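Local coordinates for HTH cro/C1-type domain-containing protein (Pseudomonas aeruginosa PAO1, PDB 7CSV) that probably binds DNA as a dimeric antitoxin and transcriptional regulator, recognising specific pseudopalindromic motifs through a helix-turn-helix domain of the Cro/C1 type, at residues A[6-11]-A[79-84]; A[13-18]-A[43-48]; A[32-37]-A[53-58]. All blocks are in the same frame, centred on the assembly; numbering follows the deposited sequence.

Contact 1 of 3, residues A[6-11]-A[79-84]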
loop_
_atom_site.group_PDB
_atom_site.type_symbol
_atom_site.label_atom_id
_atom_site.label_comp_id
_atom_site.label_asym_id
_atom_site.label_seq_id
_atom_site.Cartn_x
_atom_site.Cartn_y
_atom_site.Cartn_z
ATOM N N MET A 6 4.447 -12.959 10.666
ATOM C CA MET A 6 4.209 -11.521 10.561
ATOM C C MET A 6 3.353 -11.058 11.729
ATOM O O MET A 6 2.284 -11.624 11.984
ATOM C CB MET A 6 3.500 -11.164 9.248
ATOM C CG MET A 6 4.241 -11.566 7.986
ATOM S SD MET A 6 5.622 -10.446 7.653
ATOM C CE MET A 6 4.716 -8.978 7.157
ATOM N N ARG A 7 3.811 -10.027 12.428
ATOM C CA ARG A 7 3.002 -9.397 13.449
ATOM C C ARG A 7 2.699 -7.967 13.013
ATOM O O ARG A 7 3.616 -7.243 12.601
ATOM C CB ARG A 7 3.718 -9.415 14.820
ATOM C CG ARG A 7 3.266 -8.311 15.770
ATOM C CD ARG A 7 3.157 -8.738 17.241
ATOM N NE ARG A 7 2.410 -9.980 17.467
ATOM C CZ ARG A 7 2.601 -10.789 18.509
ATOM N NH1 ARG A 7 1.881 -11.899 18.638
ATOM N NH2 ARG A 7 3.484 -10.467 19.448
ATOM N N PRO A 8 1.443 -7.535 13.067
ATOM C CA PRO A 8 1.076 -6.231 12.500
ATOM C C PRO A 8 1.434 -5.065 13.409
ATOM O O PRO A 8 1.256 -5.113 14.628
ATOM C CB PRO A 8 -0.446 -6.347 12.311
ATOM C CG PRO A 8 -0.780 -7.830 12.547
ATOM C CD PRO A 8 0.264 -8.309 13.485
ATOM N N ILE A 9 1.938 -3.998 12.796
ATOM C CA ILE A 9 2.126 -2.721 13.468
ATOM C C ILE A 9 1.316 -1.696 12.699
ATOM O O ILE A 9 1.629 -1.398 11.542
ATOM C CB ILE A 9 3.600 -2.306 13.520
ATOM C CG1 ILE A 9 4.404 -3.286 14.368
ATOM C CG2 ILE A 9 3.734 -0.898 14.082
ATOM C CD1 ILE A 9 5.779 -2.783 14.661
ATOM N N HIS A 10 0.293 -1.154 13.339
ATOM C CA HIS A 10 -0.552 -0.185 12.658
ATOM C C HIS A 10 0.198 1.124 12.420
ATOM O O HIS A 10 0.927 1.597 13.298
ATOM C CB HIS A 10 -1.817 0.083 13.461
ATOM C CG HIS A 10 -2.901 0.708 12.649
ATOM N ND1 HIS A 10 -2.915 2.052 12.349
ATOM C CD2 HIS A 10 -3.991 0.175 12.049
ATOM C CE1 HIS A 10 -3.971 2.321 11.604
ATOM N NE2 HIS A 10 -4.644 1.199 11.411
ATOM N N PRO A 11 0.034 1.736 11.243
ATOM C CA PRO A 11 0.680 3.030 10.990
ATOM C C PRO A 11 0.337 4.084 12.019
ATOM O O PRO A 11 1.153 4.980 12.261
ATOM C CB PRO A 11 0.146 3.430 9.609
ATOM C CG PRO A 11 -0.255 2.140 8.967
ATOM C CD PRO A 11 -0.686 1.221 10.062
ATOM N N LEU A 79 -0.243 -6.294 4.847
ATOM C CA LEU A 79 0.339 -7.602 4.549
ATOM C C LEU A 79 0.374 -8.480 5.785
ATOM O O LEU A 79 0.116 -9.692 5.701
ATOM C CB LEU A 79 1.745 -7.443 3.980
ATOM C CG LEU A 79 1.790 -7.017 2.513
ATOM C CD1 LEU A 79 3.228 -6.728 2.093
ATOM C CD2 LEU A 79 1.161 -8.097 1.610
ATOM N N ALA A 80 0.699 -7.900 6.942
ATOM C CA ALA A 80 0.786 -8.717 8.155
ATOM C C ALA A 80 -0.571 -9.313 8.509
ATOM O O ALA A 80 -0.685 -10.505 8.827
ATOM C CB ALA A 80 1.331 -7.882 9.311
ATOM N N THR A 81 -1.622 -8.493 8.469
ATOM C CA THR A 81 -2.948 -8.993 8.804
ATOM C C THR A 81 -3.413 -10.030 7.792
ATOM O O THR A 81 -3.958 -11.076 8.171
ATOM C CB THR A 81 -3.931 -7.829 8.894
ATOM O OG1 THR A 81 -4.104 -7.246 7.596
ATOM C CG2 THR A 81 -3.368 -6.781 9.812
ATOM N N ALA A 82 -3.185 -9.766 6.503
ATOM C CA ALA A 82 -3.525 -10.729 5.458
ATOM C C ALA A 82 -2.746 -12.021 5.627
ATOM O O ALA A 82 -3.296 -13.114 5.428
ATOM C CB ALA A 82 -3.245 -10.139 4.075
ATOM N N TYR A 83 -1.462 -11.917 5.982
ATOM C CA TYR A 83 -0.658 -13.124 6.159
ATOM C C TYR A 83 -1.153 -13.941 7.344
ATOM O O TYR A 83 -1.232 -15.174 7.265
ATOM C CB TYR A 83 0.817 -12.785 6.357
ATOM C CG TYR A 83 1.681 -14.026 6.341
ATOM C CD1 TYR A 83 2.018 -14.634 5.141
ATOM C CD2 TYR A 83 2.104 -14.619 7.524
ATOM C CE1 TYR A 83 2.800 -15.793 5.114
ATOM C CE2 TYR A 83 2.880 -15.782 7.512
ATOM C CZ TYR A 83 3.220 -16.358 6.301
ATOM O OH TYR A 83 3.982 -17.510 6.280
ATOM N N ALA A 84 -1.450 -13.282 8.462
ATOM C CA ALA A 84 -1.902 -14.029 9.634
ATOM C C ALA A 84 -3.214 -14.741 9.357
ATOM O O ALA A 84 -3.482 -15.802 9.935
ATOM C CB ALA A 84 -2.048 -13.096 10.834
#

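Contact 2 of 3, residues A[13-18]-A[43-48]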
loop_
_atom_site.group_PDB
_atom_site.type_symbol
_atom_site.label_atom_id
_atom_site.label_comp_id
_atom_site.label_asym_id
_atom_site.label_seq_id
_atom_site.Cartn_x
_atom_site.Cartn_y
_atom_site.Cartn_z
ATOM N N GLU A 13 0.176 3.787 15.153
ATOM C CA GLU A 13 1.102 3.684 16.274
ATOM C C GLU A 13 2.367 4.495 16.019
ATOM O O GLU A 13 2.867 5.182 16.919
ATOM C CB GLU A 13 1.431 2.215 16.525
ATOM C CG GLU A 13 2.475 1.958 17.587
ATOM C CD GLU A 13 2.705 0.469 17.776
ATOM O OE1 GLU A 13 3.872 0.043 17.849
ATOM O OE2 GLU A 13 1.710 -0.281 17.820
ATOM N N ILE A 14 2.898 4.426 14.797
ATOM C CA ILE A 14 4.073 5.217 14.448
ATOM C C ILE A 14 3.723 6.698 14.377
ATOM O O ILE A 14 4.522 7.556 14.780
ATOM C CB ILE A 14 4.673 4.703 13.129
ATOM C CG1 ILE A 14 5.283 3.314 13.369
ATOM C CG2 ILE A 14 5.682 5.696 12.545
ATOM C CD1 ILE A 14 6.051 2.769 12.219
ATOM N N LEU A 15 2.533 7.028 13.864
ATOM C CA LEU A 15 2.103 8.425 13.854
ATOM C C LEU A 15 2.041 8.978 15.272
ATOM O O LEU A 15 2.571 10.065 15.551
ATOM C CB LEU A 15 0.742 8.545 13.169
ATOM C CG LEU A 15 0.055 9.906 13.141
ATOM C CD1 LEU A 15 0.990 10.895 12.503
ATOM C CD2 LEU A 15 -1.267 9.796 12.372
ATOM N N ARG A 16 1.408 8.222 16.183
ATOM C CA ARG A 16 1.307 8.628 17.584
ATOM C C ARG A 16 2.689 8.807 18.200
ATOM O O ARG A 16 2.988 9.843 18.797
ATOM C CB ARG A 16 0.514 7.583 18.390
ATOM C CG ARG A 16 -0.989 7.579 18.190
ATOM C CD ARG A 16 -1.701 6.729 19.263
ATOM N NE ARG A 16 -0.899 5.586 19.707
ATOM C CZ ARG A 16 -1.052 4.334 19.282
ATOM N NH1 ARG A 16 -0.260 3.379 19.752
ATOM N NH2 ARG A 16 -1.994 4.016 18.395
ATOM N N ASP A 17 3.537 7.786 18.085
ATOM C CA ASP A 17 4.768 7.728 18.868
ATOM C C ASP A 17 5.863 8.621 18.304
ATOM O O ASP A 17 6.565 9.290 19.068
ATOM C CB ASP A 17 5.297 6.294 18.942
ATOM C CG ASP A 17 4.400 5.366 19.729
ATOM O OD1 ASP A 17 3.540 5.842 20.490
ATOM O OD2 ASP A 17 4.556 4.142 19.565
ATOM N N GLU A 18 6.061 8.621 16.978
ATOM C CA GLU A 18 7.206 9.293 16.385
ATOM C C GLU A 18 6.882 10.681 15.869
ATOM O O GLU A 18 7.801 11.402 15.465
ATOM C CB GLU A 18 7.785 8.463 15.235
ATOM C CG GLU A 18 8.175 7.068 15.629
ATOM C CD GLU A 18 9.334 7.055 16.591
ATOM O OE1 GLU A 18 9.984 8.102 16.763
ATOM O OE2 GLU A 18 9.598 6.000 17.174
ATOM N N ASP A 43 -9.520 8.101 13.871
ATOM C CA ASP A 43 -9.620 6.687 13.508
ATOM C C ASP A 43 -8.239 6.069 13.291
ATOM O O ASP A 43 -7.990 4.928 13.693
ATOM C CB ASP A 43 -10.474 6.517 12.251
ATOM C CG ASP A 43 -11.940 6.859 12.467
ATOM O OD1 ASP A 43 -12.403 6.847 13.622
ATOM O OD2 ASP A 43 -12.634 7.119 11.462
ATOM N N ILE A 44 -7.327 6.805 12.649
ATOM C CA ILE A 44 -6.004 6.258 12.351
ATOM C C ILE A 44 -5.211 6.032 13.637
ATOM O O ILE A 44 -4.605 4.975 13.829
ATOM C CB ILE A 44 -5.245 7.179 11.378
ATOM C CG1 ILE A 44 -5.903 7.146 9.999
ATOM C CG2 ILE A 44 -3.764 6.775 11.306
ATOM C CD1 ILE A 44 -5.622 8.415 9.159
ATOM N N VAL A 45 -5.184 7.025 14.530
ATOM C CA VAL A 45 -4.384 6.863 15.740
ATOM C C VAL A 45 -4.995 5.819 16.659
ATOM O O VAL A 45 -4.278 5.221 17.464
ATOM C CB VAL A 45 -4.202 8.193 16.493
ATOM C CG1 VAL A 45 -3.579 9.241 15.576
ATOM C CG2 VAL A 45 -5.514 8.673 17.069
ATOM N N ARG A 46 -6.300 5.596 16.561
ATOM C CA ARG A 46 -6.964 4.519 17.290
ATOM C C ARG A 46 -6.818 3.174 16.595
ATOM O O ARG A 46 -7.356 2.174 17.098
ATOM C CB ARG A 46 -8.444 4.844 17.460
ATOM C CG ARG A 46 -8.738 5.977 18.432
ATOM C CD ARG A 46 -8.823 5.456 19.857
ATOM N NE ARG A 46 -10.150 4.935 20.170
ATOM C CZ ARG A 46 -10.488 3.650 20.121
ATOM N NH1 ARG A 46 -11.729 3.285 20.426
ATOM N NH2 ARG A 46 -9.597 2.731 19.766
ATOM N N GLU A 47 -6.121 3.135 15.452
ATOM C CA GLU A 47 -5.884 1.898 14.703
ATOM C C GLU A 47 -7.190 1.298 14.173
ATOM O O GLU A 47 -7.332 0.075 14.060
ATOM C CB GLU A 47 -5.086 0.900 15.553
ATOM C CG GLU A 47 -3.878 1.581 16.205
ATOM C CD GLU A 47 -2.887 0.629 16.843
ATOM O OE1 GLU A 47 -2.974 -0.597 16.616
ATOM O OE2 GLU A 47 -2.015 1.123 17.588
ATOM N N GLN A 48 -8.137 2.169 13.816
ATOM C CA GLN A 48 -9.443 1.802 13.288
ATOM C C GLN A 48 -9.606 2.196 11.831
ATOM O O GLN A 48 -10.712 2.091 11.289
ATOM C CB GLN A 48 -10.561 2.459 14.105
ATOM C CG GLN A 48 -10.464 2.203 15.574
ATOM C CD GLN A 48 -10.616 0.724 15.886
ATOM O OE1 GLN A 48 -11.589 0.097 15.479
ATOM N NE2 GLN A 48 -9.640 0.159 16.584
HETATM O O HOH W 1 0.139 -1.185 16.177
#

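Contact 3 of 3, residues A[32-37]-A[53-58]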
loop_
_atom_site.group_PDB
_atom_site.type_symbol
_atom_site.label_atom_id
_atom_site.label_comp_id
_atom_site.label_asym_id
_atom_site.label_seq_id
_atom_site.Cartn_x
_atom_site.Cartn_y
_atom_site.Cartn_z
ATOM N N ARG A 32 -6.745 19.577 11.965
ATOM C CA ARG A 32 -6.933 20.963 11.546
ATOM C C ARG A 32 -5.825 21.420 10.609
ATOM O O ARG A 32 -6.072 22.227 9.694
ATOM C CB ARG A 32 -7.010 21.866 12.779
ATOM C CG ARG A 32 -8.373 21.827 13.464
ATOM C CD ARG A 32 -8.541 22.931 14.512
ATOM N NE ARG A 32 -7.511 22.887 15.550
ATOM C CZ ARG A 32 -7.590 22.165 16.664
ATOM N NH1 ARG A 32 -8.660 21.413 16.902
ATOM N NH2 ARG A 32 -6.598 22.197 17.547
ATOM N N ALA A 33 -4.603 20.918 10.814
ATOM C CA ALA A 33 -3.479 21.303 9.970
ATOM C C ALA A 33 -3.530 20.607 8.624
ATOM O O ALA A 33 -3.133 21.183 7.604
ATOM C CB ALA A 33 -2.153 21.006 10.672
ATOM N N LEU A 34 -3.981 19.351 8.599
ATOM C CA LEU A 34 -4.092 18.646 7.333
ATOM C C LEU A 34 -5.344 19.006 6.549
ATOM O O LEU A 34 -5.468 18.576 5.394
ATOM C CB LEU A 34 -4.082 17.139 7.576
ATOM C CG LEU A 34 -2.859 16.583 8.300
ATOM C CD1 LEU A 34 -2.994 15.071 8.451
ATOM C CD2 LEU A 34 -1.619 16.936 7.532
ATOM N N LYS A 35 -6.274 19.753 7.150
ATOM C CA LYS A 35 -7.554 20.081 6.526
ATOM C C LYS A 35 -8.376 18.817 6.264
ATOM O O LYS A 35 -8.960 18.629 5.195
ATOM C CB LYS A 35 -7.355 20.896 5.241
ATOM C CG LYS A 35 -6.364 22.069 5.378
ATOM C CD LYS A 35 -6.730 23.000 6.532
ATOM C CE LYS A 35 -5.575 23.926 6.898
ATOM N NZ LYS A 35 -5.878 24.705 8.142
ATOM N N VAL A 36 -8.418 17.941 7.266
ATOM C CA VAL A 36 -9.266 16.757 7.263
ATOM C C VAL A 36 -10.103 16.774 8.535
ATOM O O VAL A 36 -9.798 17.482 9.499
ATOM C CB VAL A 36 -8.451 15.445 7.162
ATOM C CG1 VAL A 36 -7.660 15.420 5.858
ATOM C CG2 VAL A 36 -7.511 15.331 8.334
ATOM N N SER A 37 -11.184 16.001 8.517
ATOM C CA SER A 37 -12.039 15.898 9.692
ATOM C C SER A 37 -11.288 15.235 10.839
ATOM O O SER A 37 -10.483 14.324 10.629
ATOM C CB SER A 37 -13.297 15.105 9.359
ATOM O OG SER A 37 -13.074 13.715 9.540
ATOM N N ALA A 53 -4.063 6.930 0.189
ATOM C CA ALA A 53 -3.083 7.660 -0.610
ATOM C C ALA A 53 -3.182 9.154 -0.359
ATOM O O ALA A 53 -2.162 9.827 -0.198
ATOM C CB ALA A 53 -3.273 7.361 -2.093
ATOM N N ASP A 54 -4.406 9.688 -0.341
ATOM C CA ASP A 54 -4.589 11.119 -0.113
ATOM C C ASP A 54 -4.042 11.511 1.249
ATOM O O ASP A 54 -3.320 12.501 1.373
ATOM C CB ASP A 54 -6.072 11.474 -0.242
ATOM C CG ASP A 54 -6.349 12.954 -0.077
ATOM O OD1 ASP A 54 -6.221 13.694 -1.073
ATOM O OD2 ASP A 54 -6.725 13.362 1.042
ATOM N N MET A 55 -4.304 10.685 2.271
ATOM C CA MET A 55 -3.800 10.978 3.609
ATOM C C MET A 55 -2.283 10.881 3.670
ATOM O O MET A 55 -1.644 11.625 4.418
ATOM C CB MET A 55 -4.428 10.023 4.629
ATOM C CG MET A 55 -5.672 10.589 5.298
ATOM S SD MET A 55 -5.375 12.087 6.275
ATOM C CE MET A 55 -3.936 11.654 7.210
ATOM N N ALA A 56 -1.690 9.942 2.920
ATOM C CA ALA A 56 -0.235 9.819 2.903
ATOM C C ALA A 56 0.415 11.056 2.316
ATOM O O ALA A 56 1.482 11.487 2.771
ATOM C CB ALA A 56 0.184 8.593 2.094
ATOM N N ILE A 57 -0.193 11.614 1.273
ATOM C CA ILE A 57 0.336 12.853 0.701
ATOM C C ILE A 57 0.225 13.995 1.708
ATOM O O ILE A 57 1.158 14.794 1.865
ATOM C CB ILE A 57 -0.383 13.172 -0.622
ATOM C CG1 ILE A 57 -0.074 12.093 -1.670
ATOM C CG2 ILE A 57 0.031 14.552 -1.154
ATOM C CD1 ILE A 57 -0.968 12.158 -2.896
ATOM N N ARG A 58 -0.897 14.071 2.431
ATOM C CA ARG A 58 -1.065 15.114 3.441
ATOM C C ARG A 58 -0.049 14.968 4.567
ATOM O O ARG A 58 0.569 15.949 4.985
ATOM C CB ARG A 58 -2.492 15.100 3.993
ATOM C CG ARG A 58 -3.549 15.357 2.940
ATOM C CD ARG A 58 -4.952 15.416 3.510
ATOM N NE ARG A 58 -5.900 15.724 2.439
ATOM C CZ ARG A 58 -6.279 16.951 2.084
ATOM N NH1 ARG A 58 -5.828 18.026 2.728
ATOM N NH2 ARG A 58 -7.123 17.108 1.076
#

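Contact 1 of 3, residues A[6-11]-A[79-84]
The extended N-terminal arm that leads into helix 11-23 lies against the long C-terminal helix 67-93, with Met6 and Pro8 both resting on Ala80. At Ala80 the arm comes close, Pro8 CA lying 3.6 Å from Ala80 CB, and the proline ring continues along the helix until Pro8 CB is 3.9 Å from Thr81 CG2. On the other side of Arg7, Met6 CB sits 3.8 Å from Ala80 CA. The thioether is folded rather than stretched, and its bends at chi2 (-76°) and chi3 (-71°) bring the terminal methyl back, so that Met6 CE is 4.1 Å from Ala80 CA. Met6 CG meets Tyr83 CD2 at 3.8 Å, the two side chains crossing at about a right angle.

The contact is wholly apolar and lies at the surface, joining the start of the chain to the last and longest helix, 67-93. The polar ends of the helix residues turn to their own helix, Thr81 OG1 bonding to Ser78 O and Tyr83 OH to Glu91. Tyr83 also packs on Ile57 of the second subunit, and Leu79 on Gln68 of that chain; the arm itself then enters helix 11-23 through the His10 N-cap, whose ring packs edge-to-face with Tyr77.

Contact 2 of 3, residues A[13-18]-A[43-48]
Arg16 of helix 11-23 reaches the C-terminal end of helix 38-45, where a single nitrogen, NH2, serves two acceptors. Arg16 NH2 donates to Val45 O at 2.7 Å, with the donor in the carbonyl plane, and to Glu47 OE2 at 3.0 Å in a nearly straight hydrogen bond (N-H...O 171°) that is part of a salt bridge. The guanidinium and carboxylate planes are only 5° apart, yet this is not a two-pronged pairing: OE2 is approached through its anti lone pair, away from OE1. Nearer the backbone, the aliphatic stem of Arg16 packs against the valine, Arg16 CG lying 3.7 Å from Val45 CB. A turn earlier, Glu13 CA lies above one face of the guanidinium, toward its rim.

Leu15 extends the interface inward. Leu15 CD2 touches Val45 CG1 at 4.0 Å and Ile44 CG2 at 4.1 Å, and the same side chain packs on Leu59, Phe63 and Trp70, tying the contact to the core of the helical domain. Glu47 is carried by the turn that ends helix 38-45, with positive phi (64°) in a Schellman motif; this helix is probably the DNA-recognition helix, as in other Cro/C1-type domains.

Glu13 OE2 lies 4.0 Å from Glu47 OE2, and a water beside Glu13 OE2 donates to Glu47 OE1 at 3.2 Å. The positive charge of Arg16 probably eases the repulsion between the two acids, while its second bond engages a last-turn carbonyl, where the negative end of the helix dipole would favour a cation.

Contact 3 of 3, residues A[32-37]-A[53-58]
Nearly straight at chi2 (-177°) and chi3 (178°), the Arg58 chain runs out from helix 53-63 as far as NE and brings its guanidinium to the carbonyl of Leu34. There the end of helix 27-34 passes into the turn of the helix-turn-helix, a turn in which Lys35 takes positive phi before Ser37 at the N-cap position of helix 38-45. Arg58 NH1 lies 2.7 Å from Leu34 O, but the bond is bent (N-H...O 126°) and weak. The stronger partner of NH1 is Glu93 of the second subunit, with which it forms a salt bridge.

Within its own helix Arg58 is steadied by Asp54, one turn earlier: Arg58 NE donates to Asp54 OD2 at 2.9 Å, and the acceptor lies in the guanidinium plane, met on the syn side of the carboxylate but tilted out of the carboxylate's own plane. Held by Asp54 at NE and by Glu93 of the second subunit at NH1, the guanidinium is probably restricted in rotation.

Apolar atoms pack alongside this polar group. Val36 and the arginine stem slide past each other in opposite directions, with Val36 CG1 3.6 Å from Arg58 CD. The bent Met55 chain comes in from the preceding turn of helix 53-63; Met55 SD is 4.1 Å from Val36 CG1, and its side chain crosses that of Leu34 at about a right angle. Leu34 carries the packing on to Leu59 and Tyr62, while Met55 also reaches Ile44 on helix 38-45. The two methyls of Leu34 divide their partners: Leu34 CD1 is 3.8 Å from Met55 CE, and Leu34 CD2 lies 3.5 Å from Arg58 O.

In the fold
Contacts 2 and 3 interlock along the chain and bind four helices of the helix-turn-helix domain together; their centres are 14 Å apart, and they touch where Ile44 CD1 meets Met55 CE at 4.1 Å. Contact 1 closes a longer loop around both. Its centre is 15 Å from that of contact 2, and the two meet through His10, whose CB lies 3.4 Å from Glu47 OE1. Contacts 1 and 3 stay about 9 Å apart at their nearest atoms, on opposite sides of the chain's centre, yet both reach the second subunit. Residues 32-37 hold the turn of the helix-turn-helix and 43-48 the end of its probable recognition helix, while contacts 1 and 3 border the dimer interface.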